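PDB 5W7W: aprataxin and PNK-like factor from Homo sapiens, which acts as a histone chaperone in single- and double-strand DNA break repair, its FHA-like domain, the part present here, mediating interaction with XRCC1 and XRCC4. Local coordinates for residues Gly7-Pro12 and Arg18-Pro23; His45-Val50 and Asn81-Leu86; Pro64-Ser69 and Leu75-Pro80; Ser91-Leu94 and Tyr99-Arg102. All blocks are in the same frame, centred on the assembly; numbering follows the deposited sequence.

Interaction 1 (Gly7-Pro12 and Arg18-Pro23); sequences GFELQP and RVALAP. With FMT (formic acid), chain C.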
loop_
_atom_site.group_PDB
_atom_site.type_symbol
_atom_site.label_atom_id
_atom_site.label_comp_id
_atom_site.label_asym_id
_atom_site.label_seq_id
_atom_site.Cartn_x
_atom_site.Cartn_y
_atom_site.Cartn_z
ATOM N N GLY A 7 -11.944 -1.278 7.184
ATOM C CA GLY A 7 -12.733 -0.824 6.058
ATOM C C GLY A 7 -11.995 -0.775 4.735
ATOM O O GLY A 7 -12.551 -0.275 3.749
ATOM N N PHE A 8 -10.752 -1.224 4.697
ATOM C CA PHE A 8 -9.957 -1.241 3.480
ATOM C C PHE A 8 -9.292 -2.592 3.349
ATOM O O PHE A 8 -8.890 -3.197 4.343
ATOM C CB PHE A 8 -8.869 -0.183 3.507
ATOM C CG PHE A 8 -9.394 1.201 3.435
ATOM C CD1 PHE A 8 -9.676 1.774 2.213
ATOM C CD2 PHE A 8 -9.647 1.919 4.579
ATOM C CE1 PHE A 8 -10.177 3.059 2.129
ATOM C CE2 PHE A 8 -10.140 3.220 4.495
ATOM C CZ PHE A 8 -10.423 3.776 3.274
ATOM N N GLU A 9 -9.165 -3.049 2.122
ATOM C CA GLU A 9 -8.372 -4.223 1.802
ATOM C C GLU A 9 -7.448 -3.912 0.645
ATOM O O GLU A 9 -7.754 -3.073 -0.211
ATOM C CB GLU A 9 -9.253 -5.420 1.425
ATOM C CG GLU A 9 -9.994 -6.006 2.608
ATOM C CD GLU A 9 -10.884 -7.191 2.268
ATOM O OE1 GLU A 9 -11.009 -7.550 1.081
ATOM O OE2 GLU A 9 -11.487 -7.742 3.212
ATOM N N LEU A 10 -6.308 -4.589 0.637
ATOM C CA LEU A 10 -5.328 -4.501 -0.435
ATOM C C LEU A 10 -5.465 -5.714 -1.338
ATOM O O LEU A 10 -5.457 -6.856 -0.858
ATOM C CB LEU A 10 -3.907 -4.474 0.127
ATOM C CG LEU A 10 -3.612 -3.432 1.206
ATOM C CD1 LEU A 10 -2.156 -3.575 1.597
ATOM C CD2 LEU A 10 -3.936 -2.042 0.726
ATOM N N GLN A 11 -5.599 -5.472 -2.630
ATOM C CA GLN A 11 -5.776 -6.538 -3.608
ATOM C C GLN A 11 -4.554 -6.627 -4.506
ATOM O O GLN A 11 -4.315 -5.702 -5.292
ATOM C CB GLN A 11 -7.020 -6.241 -4.440
ATOM C CG GLN A 11 -7.247 -7.235 -5.569
ATOM C CD GLN A 11 -8.625 -7.101 -6.137
ATOM O OE1 GLN A 11 -9.559 -7.742 -5.646
ATOM N NE2 GLN A 11 -8.783 -6.258 -7.152
ATOM N N PRO A 12 -3.776 -7.711 -4.455
ATOM C CA PRO A 12 -2.577 -7.782 -5.296
ATOM C C PRO A 12 -2.945 -7.827 -6.771
ATOM O O PRO A 12 -3.790 -8.620 -7.202
ATOM C CB PRO A 12 -1.890 -9.068 -4.826
ATOM C CG PRO A 12 -2.935 -9.859 -4.178
ATOM C CD PRO A 12 -3.908 -8.887 -3.581
ATOM N N ARG A 18 -6.644 -11.157 -0.839
ATOM C CA ARG A 18 -6.671 -9.783 -0.368
ATOM C C ARG A 18 -6.158 -9.727 1.064
ATOM O O ARG A 18 -6.230 -10.710 1.811
ATOM C CB ARG A 18 -8.096 -9.239 -0.444
ATOM C CG ARG A 18 -8.644 -9.129 -1.851
ATOM C CD ARG A 18 -10.143 -8.873 -1.866
ATOM N NE ARG A 18 -10.608 -8.729 -3.237
ATOM C CZ ARG A 18 -11.877 -8.809 -3.630
ATOM N NH1 ARG A 18 -12.848 -9.039 -2.757
ATOM N NH2 ARG A 18 -12.155 -8.663 -4.907
ATOM N N VAL A 19 -5.611 -8.577 1.440
ATOM C CA VAL A 19 -5.054 -8.365 2.774
ATOM C C VAL A 19 -5.849 -7.251 3.443
ATOM O O VAL A 19 -5.886 -6.124 2.947
ATOM C CB VAL A 19 -3.558 -8.025 2.711
ATOM C CG1 VAL A 19 -3.000 -7.741 4.117
ATOM C CG2 VAL A 19 -2.792 -9.165 2.014
ATOM N N ALA A 20 -6.462 -7.546 4.576
ATOM C CA ALA A 20 -7.247 -6.548 5.278
ATOM C C ALA A 20 -6.363 -5.681 6.157
ATOM O O ALA A 20 -5.351 -6.127 6.706
ATOM C CB ALA A 20 -8.315 -7.214 6.140
ATOM N N LEU A 21 -6.747 -4.414 6.267
ATOM C CA LEU A 21 -6.057 -3.456 7.122
ATOM C C LEU A 21 -6.899 -3.095 8.338
ATOM O O LEU A 21 -8.116 -2.908 8.234
ATOM C CB LEU A 21 -5.762 -2.177 6.356
ATOM C CG LEU A 21 -4.886 -2.352 5.124
ATOM C CD1 LEU A 21 -4.809 -1.020 4.404
ATOM C CD2 LEU A 21 -3.515 -2.827 5.495
ATOM N N ALA A 22 -6.244 -2.948 9.471
ATOM C CA ALA A 22 -6.882 -2.489 10.698
ATOM C C ALA A 22 -6.812 -0.974 10.800
ATOM O O ALA A 22 -6.038 -0.332 10.089
ATOM C CB ALA A 22 -6.181 -3.104 11.903
ATOM N N PRO A 23 -7.599 -0.364 11.684
ATOM C CA PRO A 23 -7.461 1.079 11.914
ATOM C C PRO A 23 -6.079 1.419 12.439
ATOM O O PRO A 23 -5.421 0.607 13.101
ATOM C CB PRO A 23 -8.544 1.380 12.966
ATOM C CG PRO A 23 -9.528 0.257 12.829
ATOM C CD PRO A 23 -8.675 -0.947 12.501
HETATM C C FMT C . -6.749 -5.751 -10.136
HETATM O O1 FMT C . -6.490 -5.214 -11.203
HETATM O O2 FMT C . -7.043 -5.088 -9.149
HETATM O O HOH W 1 -10.295 -4.138 6.761
HETATM O O HOH W 2 -12.794 -9.300 0.117
#

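Interaction 2 (His45-Val50 and Asn81-Leu86); sequences HAILEV and NLWCYL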
loop_
_atom_site.group_PDB
_atom_site.type_symbol
_atom_site.label_atom_id
_atom_site.label_comp_id
_atom_site.label_asym_id
_atom_site.label_seq_id
_atom_site.Cartn_x
_atom_site.Cartn_y
_atom_site.Cartn_z
ATOM N N HIS A 45 9.270 -0.312 4.775
ATOM C CA HIS A 45 9.221 0.323 3.461
ATOM C C HIS A 45 8.250 1.503 3.408
ATOM O O HIS A 45 8.546 2.543 2.799
ATOM C CB HIS A 45 8.827 -0.722 2.415
ATOM C CG HIS A 45 9.264 -0.380 1.036
ATOM N ND1 HIS A 45 10.404 -0.915 0.483
ATOM C CD2 HIS A 45 8.732 0.435 0.100
ATOM C CE1 HIS A 45 10.558 -0.443 -0.741
ATOM N NE2 HIS A 45 9.570 0.396 -0.991
ATOM N N ALA A 46 7.099 1.357 4.059
ATOM C CA ALA A 46 6.086 2.399 4.069
ATOM C C ALA A 46 5.204 2.211 5.288
ATOM O O ALA A 46 5.204 1.151 5.913
ATOM C CB ALA A 46 5.253 2.369 2.783
ATOM N N ILE A 47 4.465 3.261 5.625
ATOM C CA ILE A 47 3.413 3.205 6.634
ATOM C C ILE A 47 2.083 3.442 5.938
ATOM O O ILE A 47 1.933 4.419 5.198
ATOM C CB ILE A 47 3.631 4.257 7.733
ATOM C CG1 ILE A 47 5.026 4.104 8.345
ATOM C CG2 ILE A 47 2.540 4.140 8.801
ATOM C CD1 ILE A 47 5.335 5.060 9.449
ATOM N N LEU A 48 1.121 2.556 6.169
ATOM C CA LEU A 48 -0.262 2.799 5.791
ATOM C C LEU A 48 -1.015 3.234 7.030
ATOM O O LEU A 48 -0.790 2.688 8.115
ATOM C CB LEU A 48 -0.919 1.534 5.261
ATOM C CG LEU A 48 -0.331 0.987 3.981
ATOM C CD1 LEU A 48 -1.015 -0.298 3.582
ATOM C CD2 LEU A 48 -0.447 1.973 2.866
ATOM N N GLU A 49 -1.894 4.221 6.891
ATOM C CA GLU A 49 -2.738 4.624 8.001
ATOM C C GLU A 49 -4.188 4.671 7.561
ATOM O O GLU A 49 -4.515 5.327 6.569
ATOM C CB GLU A 49 -2.355 5.994 8.537
ATOM C CG GLU A 49 -3.078 6.317 9.843
ATOM C CD GLU A 49 -3.396 7.765 10.012
ATOM O OE1 GLU A 49 -4.020 8.362 9.108
ATOM O OE2 GLU A 49 -3.040 8.301 11.079
ATOM N N VAL A 50 -5.048 4.008 8.341
ATOM C CA VAL A 50 -6.498 4.057 8.204
ATOM C C VAL A 50 -7.030 4.950 9.321
ATOM O O VAL A 50 -6.808 4.673 10.511
ATOM C CB VAL A 50 -7.100 2.649 8.307
ATOM C CG1 VAL A 50 -8.609 2.718 8.314
ATOM C CG2 VAL A 50 -6.585 1.768 7.159
ATOM N N ASN A 81 8.648 10.321 2.288
ATOM C CA ASN A 81 8.397 10.730 3.666
ATOM C C ASN A 81 7.267 11.726 3.816
ATOM O O ASN A 81 7.209 12.451 4.826
ATOM C CB ASN A 81 9.662 11.262 4.354
ATOM C CG ASN A 81 9.602 11.078 5.846
ATOM O OD1 ASN A 81 9.190 10.023 6.319
ATOM N ND2 ASN A 81 9.974 12.117 6.604
ATOM N N LEU A 82 6.381 11.774 2.835
ATOM C CA LEU A 82 5.153 12.555 2.862
ATOM C C LEU A 82 3.981 11.615 2.626
ATOM O O LEU A 82 4.116 10.595 1.938
ATOM C CB LEU A 82 5.156 13.623 1.768
ATOM C CG LEU A 82 6.305 14.628 1.850
ATOM C CD1 LEU A 82 6.332 15.496 0.587
ATOM C CD2 LEU A 82 6.198 15.490 3.060
ATOM N N TRP A 83 2.833 11.952 3.203
ATOM C CA TRP A 83 1.625 11.161 3.017
ATOM C C TRP A 83 0.956 11.448 1.676
ATOM O O TRP A 83 0.901 12.592 1.205
ATOM C CB TRP A 83 0.620 11.471 4.116
ATOM C CG TRP A 83 1.041 11.116 5.483
ATOM C CD1 TRP A 83 1.543 11.976 6.430
ATOM C CD2 TRP A 83 0.987 9.832 6.101
ATOM N NE1 TRP A 83 1.813 11.296 7.578
ATOM C CE2 TRP A 83 1.489 9.980 7.405
ATOM C CE3 TRP A 83 0.582 8.563 5.677
ATOM C CZ2 TRP A 83 1.573 8.920 8.289
ATOM C CZ3 TRP A 83 0.676 7.507 6.549
ATOM C CH2 TRP A 83 1.166 7.686 7.845
ATOM N N CYS A 84 0.391 10.391 1.109
ATOM C CA CYS A 84 -0.452 10.439 -0.075
ATOM C C CYS A 84 -1.716 9.637 0.199
ATOM O O CYS A 84 -1.637 8.470 0.594
ATOM C CB CYS A 84 0.283 9.795 -1.259
ATOM S SG CYS A 84 -0.608 9.786 -2.829
ATOM N N TYR A 85 -2.875 10.243 -0.020
ATOM C CA TYR A 85 -4.137 9.523 0.105
ATOM C C TYR A 85 -4.327 8.530 -1.032
ATOM O O TYR A 85 -3.998 8.794 -2.194
ATOM C CB TYR A 85 -5.328 10.499 0.218
ATOM C CG TYR A 85 -5.452 11.030 1.619
ATOM C CD1 TYR A 85 -5.851 10.182 2.640
ATOM C CD2 TYR A 85 -5.126 12.336 1.952
ATOM C CE1 TYR A 85 -5.925 10.603 3.950
ATOM C CE2 TYR A 85 -5.202 12.775 3.264
ATOM C CZ TYR A 85 -5.592 11.899 4.262
ATOM O OH TYR A 85 -5.658 12.321 5.568
ATOM N N LEU A 86 -4.869 7.373 -0.676
ATOM C CA LEU A 86 -5.167 6.296 -1.614
ATOM C C LEU A 86 -6.674 6.107 -1.601
ATOM O O LEU A 86 -7.227 5.544 -0.644
ATOM C CB LEU A 86 -4.480 5.015 -1.169
ATOM C CG LEU A 86 -2.961 5.079 -1.028
ATOM C CD1 LEU A 86 -2.418 3.755 -0.507
ATOM C CD2 LEU A 86 -2.306 5.448 -2.352
#

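Interaction 3 (Pro64-Ser69 and Leu75-Pro80); sequences PCFYQS and LLPLKP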
loop_
_atom_site.group_PDB
_atom_site.type_symbol
_atom_site.label_atom_id
_atom_site.label_comp_id
_atom_site.label_asym_id
_atom_site.label_seq_id
_atom_site.Cartn_x
_atom_site.Cartn_y
_atom_site.Cartn_z
ATOM N N PRO A 64 11.738 3.682 -3.207
ATOM C CA PRO A 64 10.485 4.444 -3.219
ATOM C C PRO A 64 9.252 3.559 -3.199
ATOM O O PRO A 64 9.298 2.347 -3.387
ATOM C CB PRO A 64 10.540 5.231 -4.530
ATOM C CG PRO A 64 11.475 4.514 -5.363
ATOM C CD PRO A 64 12.460 3.804 -4.478
ATOM N N CYS A 65 8.127 4.212 -2.981
ATOM C CA CYS A 65 6.819 3.655 -3.279
ATOM C C CYS A 65 6.269 4.327 -4.523
ATOM O O CYS A 65 6.703 5.420 -4.887
ATOM C CB CYS A 65 5.844 3.918 -2.145
ATOM S SG CYS A 65 6.260 3.135 -0.583
ATOM N N PHE A 66 5.280 3.688 -5.146
ATOM C CA PHE A 66 4.689 4.187 -6.376
ATOM C C PHE A 66 3.183 4.265 -6.216
ATOM O O PHE A 66 2.587 3.515 -5.445
ATOM C CB PHE A 66 5.054 3.296 -7.571
ATOM C CG PHE A 66 6.544 3.100 -7.734
ATOM C CD1 PHE A 66 7.221 2.233 -6.922
ATOM C CD2 PHE A 66 7.265 3.816 -8.678
ATOM C CE1 PHE A 66 8.591 2.071 -7.024
ATOM C CE2 PHE A 66 8.625 3.655 -8.785
ATOM C CZ PHE A 66 9.287 2.778 -7.947
ATOM N N TYR A 67 2.574 5.152 -6.989
ATOM C CA TYR A 67 1.157 5.456 -6.914
ATOM C C TYR A 67 0.568 5.550 -8.311
ATOM O O TYR A 67 1.161 6.154 -9.204
ATOM C CB TYR A 67 0.967 6.816 -6.253
ATOM C CG TYR A 67 -0.466 7.330 -6.239
ATOM C CD1 TYR A 67 -1.455 6.701 -5.500
ATOM C CD2 TYR A 67 -0.817 8.457 -6.961
ATOM C CE1 TYR A 67 -2.754 7.163 -5.495
ATOM C CE2 TYR A 67 -2.125 8.934 -6.953
ATOM C CZ TYR A 67 -3.079 8.278 -6.208
ATOM O OH TYR A 67 -4.372 8.768 -6.208
ATOM N N GLN A 68 -0.634 5.008 -8.480
ATOM C CA GLN A 68 -1.395 5.119 -9.721
ATOM C C GLN A 68 -2.838 5.454 -9.371
ATOM O O GLN A 68 -3.550 4.635 -8.802
ATOM C CB GLN A 68 -1.323 3.820 -10.511
ATOM C CG GLN A 68 -2.107 3.864 -11.818
ATOM C CD GLN A 68 -2.048 2.544 -12.566
ATOM O OE1 GLN A 68 -1.178 1.711 -12.324
ATOM N NE2 GLN A 68 -2.984 2.340 -13.473
ATOM N N SER A 69 -3.285 6.653 -9.716
ATOM C CA SER A 69 -4.682 7.006 -9.539
ATOM C C SER A 69 -5.566 6.102 -10.390
ATOM O O SER A 69 -5.174 5.636 -11.464
ATOM C CB SER A 69 -4.866 8.471 -9.955
ATOM O OG SER A 69 -6.034 9.033 -9.379
ATOM N N LEU A 75 2.243 3.879 -12.879
ATOM C CA LEU A 75 2.746 3.982 -11.510
ATOM C C LEU A 75 3.836 5.055 -11.447
ATOM O O LEU A 75 4.816 4.984 -12.203
ATOM C CB LEU A 75 3.263 2.616 -11.052
ATOM C CG LEU A 75 2.150 1.628 -10.690
ATOM C CD1 LEU A 75 2.605 0.180 -10.847
ATOM C CD2 LEU A 75 1.647 1.896 -9.278
ATOM N N LEU A 76 3.655 6.067 -10.600
ATOM C CA LEU A 76 4.574 7.201 -10.455
ATOM C C LEU A 76 5.269 7.095 -9.111
ATOM O O LEU A 76 4.593 6.852 -8.107
ATOM C CB LEU A 76 3.820 8.548 -10.437
ATOM C CG LEU A 76 2.766 8.871 -11.494
ATOM C CD1 LEU A 76 2.181 10.269 -11.297
ATOM C CD2 LEU A 76 3.370 8.738 -12.874
ATOM N N PRO A 77 6.577 7.325 -9.010
ATOM C CA PRO A 77 7.204 7.286 -7.686
ATOM C C PRO A 77 6.743 8.457 -6.831
ATOM O O PRO A 77 6.696 9.603 -7.292
ATOM C CB PRO A 77 8.707 7.360 -8.000
ATOM C CG PRO A 77 8.776 8.104 -9.310
ATOM C CD PRO A 77 7.559 7.592 -10.081
ATOM N N LEU A 78 6.417 8.166 -5.583
ATOM C CA LEU A 78 5.949 9.163 -4.633
ATOM C C LEU A 78 7.097 9.947 -4.007
ATOM O O LEU A 78 8.180 9.424 -3.759
ATOM C CB LEU A 78 5.177 8.474 -3.510
ATOM C CG LEU A 78 3.801 7.969 -3.912
ATOM C CD1 LEU A 78 3.253 7.147 -2.764
ATOM C CD2 LEU A 78 2.871 9.128 -4.237
ATOM N N LYS A 79 6.821 11.204 -3.687
ATOM C CA LYS A 79 7.788 12.013 -2.956
ATOM C C LYS A 79 8.046 11.367 -1.582
ATOM O O LYS A 79 7.091 10.990 -0.887
ATOM C CB LYS A 79 7.244 13.440 -2.800
ATOM C CG LYS A 79 8.297 14.468 -2.388
ATOM C CD LYS A 79 7.762 15.900 -2.569
ATOM C CE LYS A 79 8.827 16.937 -2.249
ATOM N NZ LYS A 79 8.282 18.314 -2.400
ATOM N N PRO A 80 9.300 11.206 -1.166
ATOM C CA PRO A 80 9.565 10.449 0.065
ATOM C C PRO A 80 9.091 11.139 1.340
ATOM O O PRO A 80 9.142 12.364 1.485
ATOM C CB PRO A 80 11.093 10.286 0.060
ATOM C CG PRO A 80 11.463 10.380 -1.368
ATOM C CD PRO A 80 10.535 11.404 -1.948
HETATM O O HOH W 3 8.522 7.009 -2.383
#

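Interaction 4 (Ser91-Leu94 and Tyr99-Arg102); sequences SFSL and YIFR. With FMT (formic acid), chain C; FMT (formic acid), chain D.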
loop_
_atom_site.group_PDB
_atom_site.type_symbol
_atom_site.label_atom_id
_atom_site.label_comp_id
_atom_site.label_asym_id
_atom_site.label_seq_id
_atom_site.Cartn_x
_atom_site.Cartn_y
_atom_site.Cartn_z
ATOM N N SER A 91 -4.084 2.445 -6.956
ATOM C CA SER A 91 -3.080 1.422 -6.700
ATOM C C SER A 91 -1.834 2.070 -6.116
ATOM O O SER A 91 -1.545 3.236 -6.374
ATOM C CB SER A 91 -2.687 0.684 -7.975
ATOM O OG SER A 91 -3.788 -0.010 -8.550
ATOM N N PHE A 92 -1.088 1.284 -5.347
ATOM C CA PHE A 92 0.271 1.657 -4.977
ATOM C C PHE A 92 1.144 0.424 -5.139
ATOM O O PHE A 92 0.646 -0.697 -5.247
ATOM C CB PHE A 92 0.368 2.182 -3.536
ATOM C CG PHE A 92 0.344 1.110 -2.498
ATOM C CD1 PHE A 92 -0.858 0.633 -2.001
ATOM C CD2 PHE A 92 1.515 0.565 -2.012
ATOM C CE1 PHE A 92 -0.876 -0.370 -1.055
ATOM C CE2 PHE A 92 1.493 -0.430 -1.071
ATOM C CZ PHE A 92 0.294 -0.895 -0.588
ATOM N N SER A 93 2.457 0.621 -5.153
ATOM C CA SER A 93 3.350 -0.520 -5.243
ATOM C C SER A 93 4.631 -0.267 -4.469
ATOM O O SER A 93 5.033 0.875 -4.212
ATOM C CB SER A 93 3.669 -0.868 -6.692
ATOM O OG SER A 93 4.412 0.156 -7.325
ATOM N N LEU A 94 5.279 -1.372 -4.122
ATOM C CA LEU A 94 6.528 -1.315 -3.377
ATOM C C LEU A 94 7.758 -1.449 -4.268
ATOM O O LEU A 94 8.859 -1.092 -3.837
ATOM C CB LEU A 94 6.556 -2.383 -2.279
ATOM C CG LEU A 94 5.420 -2.290 -1.264
ATOM C CD1 LEU A 94 5.634 -3.357 -0.193
ATOM C CD2 LEU A 94 5.341 -0.936 -0.636
ATOM N N TYR A 99 4.718 -6.169 -6.631
ATOM C CA TYR A 99 4.101 -5.860 -5.346
ATOM C C TYR A 99 3.185 -4.635 -5.453
ATOM O O TYR A 99 3.314 -3.649 -4.711
ATOM C CB TYR A 99 5.153 -5.690 -4.244
ATOM C CG TYR A 99 6.164 -6.812 -4.192
ATOM C CD1 TYR A 99 5.756 -8.126 -4.007
ATOM C CD2 TYR A 99 7.516 -6.563 -4.337
ATOM C CE1 TYR A 99 6.676 -9.163 -3.952
ATOM C CE2 TYR A 99 8.443 -7.596 -4.293
ATOM C CZ TYR A 99 8.016 -8.884 -4.103
ATOM O OH TYR A 99 8.941 -9.920 -4.071
ATOM N N ILE A 100 2.274 -4.707 -6.413
ATOM C CA ILE A 100 1.290 -3.681 -6.728
ATOM C C ILE A 100 -0.025 -4.112 -6.092
ATOM O O ILE A 100 -0.420 -5.287 -6.179
ATOM C CB ILE A 100 1.127 -3.525 -8.258
ATOM C CG1 ILE A 100 2.482 -3.380 -8.974
ATOM C CG2 ILE A 100 0.230 -2.344 -8.571
ATOM C CD1 ILE A 100 2.443 -3.653 -10.467
ATOM N N PHE A 101 -0.720 -3.168 -5.462
ATOM C CA PHE A 101 -1.984 -3.425 -4.789
ATOM C C PHE A 101 -3.009 -2.372 -5.145
ATOM O O PHE A 101 -2.712 -1.185 -5.119
ATOM C CB PHE A 101 -1.785 -3.397 -3.280
ATOM C CG PHE A 101 -0.844 -4.450 -2.782
ATOM C CD1 PHE A 101 -1.303 -5.716 -2.422
ATOM C CD2 PHE A 101 0.505 -4.193 -2.700
ATOM C CE1 PHE A 101 -0.417 -6.688 -1.977
ATOM C CE2 PHE A 101 1.386 -5.176 -2.272
ATOM C CZ PHE A 101 0.917 -6.423 -1.922
ATOM N N ARG A 102 -4.223 -2.820 -5.439
ATOM C CA ARG A 102 -5.374 -1.952 -5.589
ATOM C C ARG A 102 -6.064 -1.819 -4.240
ATOM O O ARG A 102 -6.147 -2.778 -3.471
ATOM C CB ARG A 102 -6.341 -2.524 -6.627
ATOM C CG ARG A 102 -7.465 -1.562 -6.924
ATOM C CD ARG A 102 -8.452 -2.049 -7.974
ATOM N NE ARG A 102 -7.802 -2.434 -9.229
ATOM C CZ ARG A 102 -7.543 -1.607 -10.239
ATOM N NH1 ARG A 102 -7.861 -0.326 -10.171
ATOM N NH2 ARG A 102 -6.950 -2.044 -11.341
HETATM C C FMT C . -6.749 -5.751 -10.136
HETATM O O1 FMT C . -6.490 -5.214 -11.203
HETATM O O2 FMT C . -7.043 -5.088 -9.149
HETATM C C FMT D . 3.958 -9.617 -6.781
HETATM O O1 FMT D . 4.683 -10.612 -6.905
HETATM O O2 FMT D . 3.812 -8.807 -7.692
#

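Interaction 1 (Gly7-Pro12 and Arg18-Pro23)
Arg18 grips the side-chain amide of Gln11 side-on, with two nitrogens on one oxygen: NE lies 2.8 Å and NH2 2.9 Å from Gln11 OE1. The oxygen sits at the edge of the guanidinium, in its plane, and Gln11, extended with its CG opposite the backbone N (chi1 176°), lies alongside Arg18, pointing the same way. Gln11 NE2 gives a hydrogen bond to a formic acid molecule, probably from the crystallisation liquor. Shortening Gln11 to an alanine would remove the oxygen that NE and NH2 share and is likely to leave that edge of the guanidinium without its protein acceptor and less firmly fixed. Glu9 OE1 touches Arg18 CD at 3.3 Å, and a water joins this oxygen to Arg18 NH1. Leu10 and Val19 form a hydrogen-bonded backbone pair, Leu10 N to Val19 O at 2.8 Å and Val19 N to Leu10 O at 2.9 Å. Leu10 CD2 meets Leu21 CD1 at 3.9 Å, the two leucines crossing at about a right angle; both rest on Leu48 of the facing sheet. This is an antiparallel beta hairpin at one edge of the FHA beta sandwich, polar on the Glu9 face and apolar on the Leu10 face.

Interaction 2 (His45-Val50 and Asn81-Leu86)
Trp83 reaches across to Ile47 and Glu49 with the far end of its six-membered ring, and these van der Waals contacts make up most of the interface. Its CH2 lies 3.9 Å from Ile47 CG2, the branch that stands anti to the backbone N of Ile47 (CG1 at chi1 -55°). The neighbouring ring atom, Trp83 CZ3, is 3.9 Å from Glu49 CB, so the indole touches the first carbon of the glutamate and not its carboxylate. The same CZ3 packs against a main-chain atom, Ile47 O, 3.6 Å away and oblique to the ring. A second apolar touch lies on the inner side of the strand, where Leu48 CD2 and Leu86 CD1 meet loosely at 4.3 Å, both leucines being buried.

The polar interactions run through a third residue. Glu49 sends its carboxylate into a salt bridge with Arg56, and Arg56 also makes a cation-pi contact with Trp83. Strand 54-59, which carries that arginine, runs between strands 46-51 and 84-85 in the four-stranded sheet of the sandwich, and accordingly the CA atoms of Ile47 and Trp83 are 8.9 Å apart.

The two segments are therefore joined mainly by side chains reaching past an intervening strand, with one main-chain oxygen at the ring. With Arg56 close to both the indole and the carboxylate, its positive charge is likely to be shared between them, while the aliphatic parts of Ile47 and Glu49 pack against the ring end.

Interaction 3 (Pro64-Ser69 and Leu75-Pro80)
Leu78 packs its CD2 methyl against Tyr67 CB at 3.6 Å, a close fit on the inward side of this contact, and turns its other methyl, CD1, more loosely to Cys65 CB at 4.2 Å. Both branches are placed by a CG anti to the carbonyl carbon (chi1 -73°). Just behind them Leu78 N donates to Cys65 O at 2.8 Å. Cys65 and Leu78 both go on to touch Ile57 and Pro59 of the facing sheet, which makes this the inward end of the pair. An alanine in place of Leu78 would be likely to open a gap beside Tyr67 CB and Cys65 and cost the leucine's share of the packing on Ile57 and Pro59.

Strands 66-68 and 76-77 form an antiparallel beta hairpin at the edge of the six-stranded sheet of the FHA sandwich. Tyr67 and Leu76 are its hydrogen-bonded pair, exchanging two backbone bonds of 2.9 Å, Tyr67 N to Leu76 O and Leu76 N to Tyr67 O.

The other side is more exposed, though contacts there are still close. Phe66 swings its ring obliquely across the exposed Pro77, with CE2 3.8 Å from Pro77 CB, and its own CB rests on Leu75 CB at 4.0 Å. Leu75 in turn crosses Gln68 at about a right angle, CD2 against Gln68 CB at 3.7 Å; the Gln68 amide looks elsewhere, to Arg13 and the carbonyl of Lys72. The Tyr67 hydroxyl likewise bonds outside, to Asp90. Looser are the Pro64 and Pro77 rings, which only just touch, and at this end a water joins the two chains, accepting from Cys65 N and donating to Leu78 O.

Interaction 4 (Ser91-Leu94 and Tyr99-Arg102)
Phe101, Ser91 and Phe92 bury the most surface where strands 91-93 and 100-105 meet, an antiparallel beta hairpin in the six-stranded sheet of the FHA beta sandwich. The two phenylalanines are a hydrogen-bonded pair: Phe101 N reaches Phe92 O at 2.8 Å, and Phe92 N returns to Phe101 O at 3.0 Å.

Their rings lie on the inner face of the sheet, with planes 26° apart but slid so far that they hardly overlap, centroids 5.6 Å from each other. Phe92 takes the torsion that sets its CG between the backbone N and the carbonyl carbon (chi1 78°), which brings ring atom CE1 to 3.9 Å from Phe101 CB. Leu10 packs against both rings, and Ile28 of the other sheet against Phe92.

On the opposite face, Ser91 is pressed to the backbone of its partner strand, its CB 3.4 Å from Phe101 O. Its OG sits over one face of the Arg102 guanidinium, whose NE and NH2 hold, at the group's edge, the two oxygens of the formic acid that Gln11 NE2 also binds. Further along this face Ser93 CB lies 3.6 Å from Ile100 CG1. At the turn end of the hairpin, where the chain bends at Leu94 and Tyr99, Leu94 N donates to Tyr99 O at 3.1 Å, and Leu94 CB lies 4.1 Å from Tyr99 CB.

Interactions 1, 3 and 4 are hairpins of one six-stranded antiparallel sheet: interaction 4 is buried in the middle, interactions 1 and 3 lie toward its two edges, their centres about 19 Å apart. Gln11 N meets Arg102 O at the first seam, and Gln68 N meets Ser91 O at the second. Interaction 2 belongs to the facing sheet and, unlike the hairpins, has no backbone pairing between its segments and relies mostly on side-chain packing; its Leu48 and Leu86 meet Leu21 and Phe92 in the core between the sheets. Chemistry follows position: aromatic and aliphatic packing inside, an arginine-glutamine pair at the outer face of interaction 1, prolines and a bridging water in interaction 3.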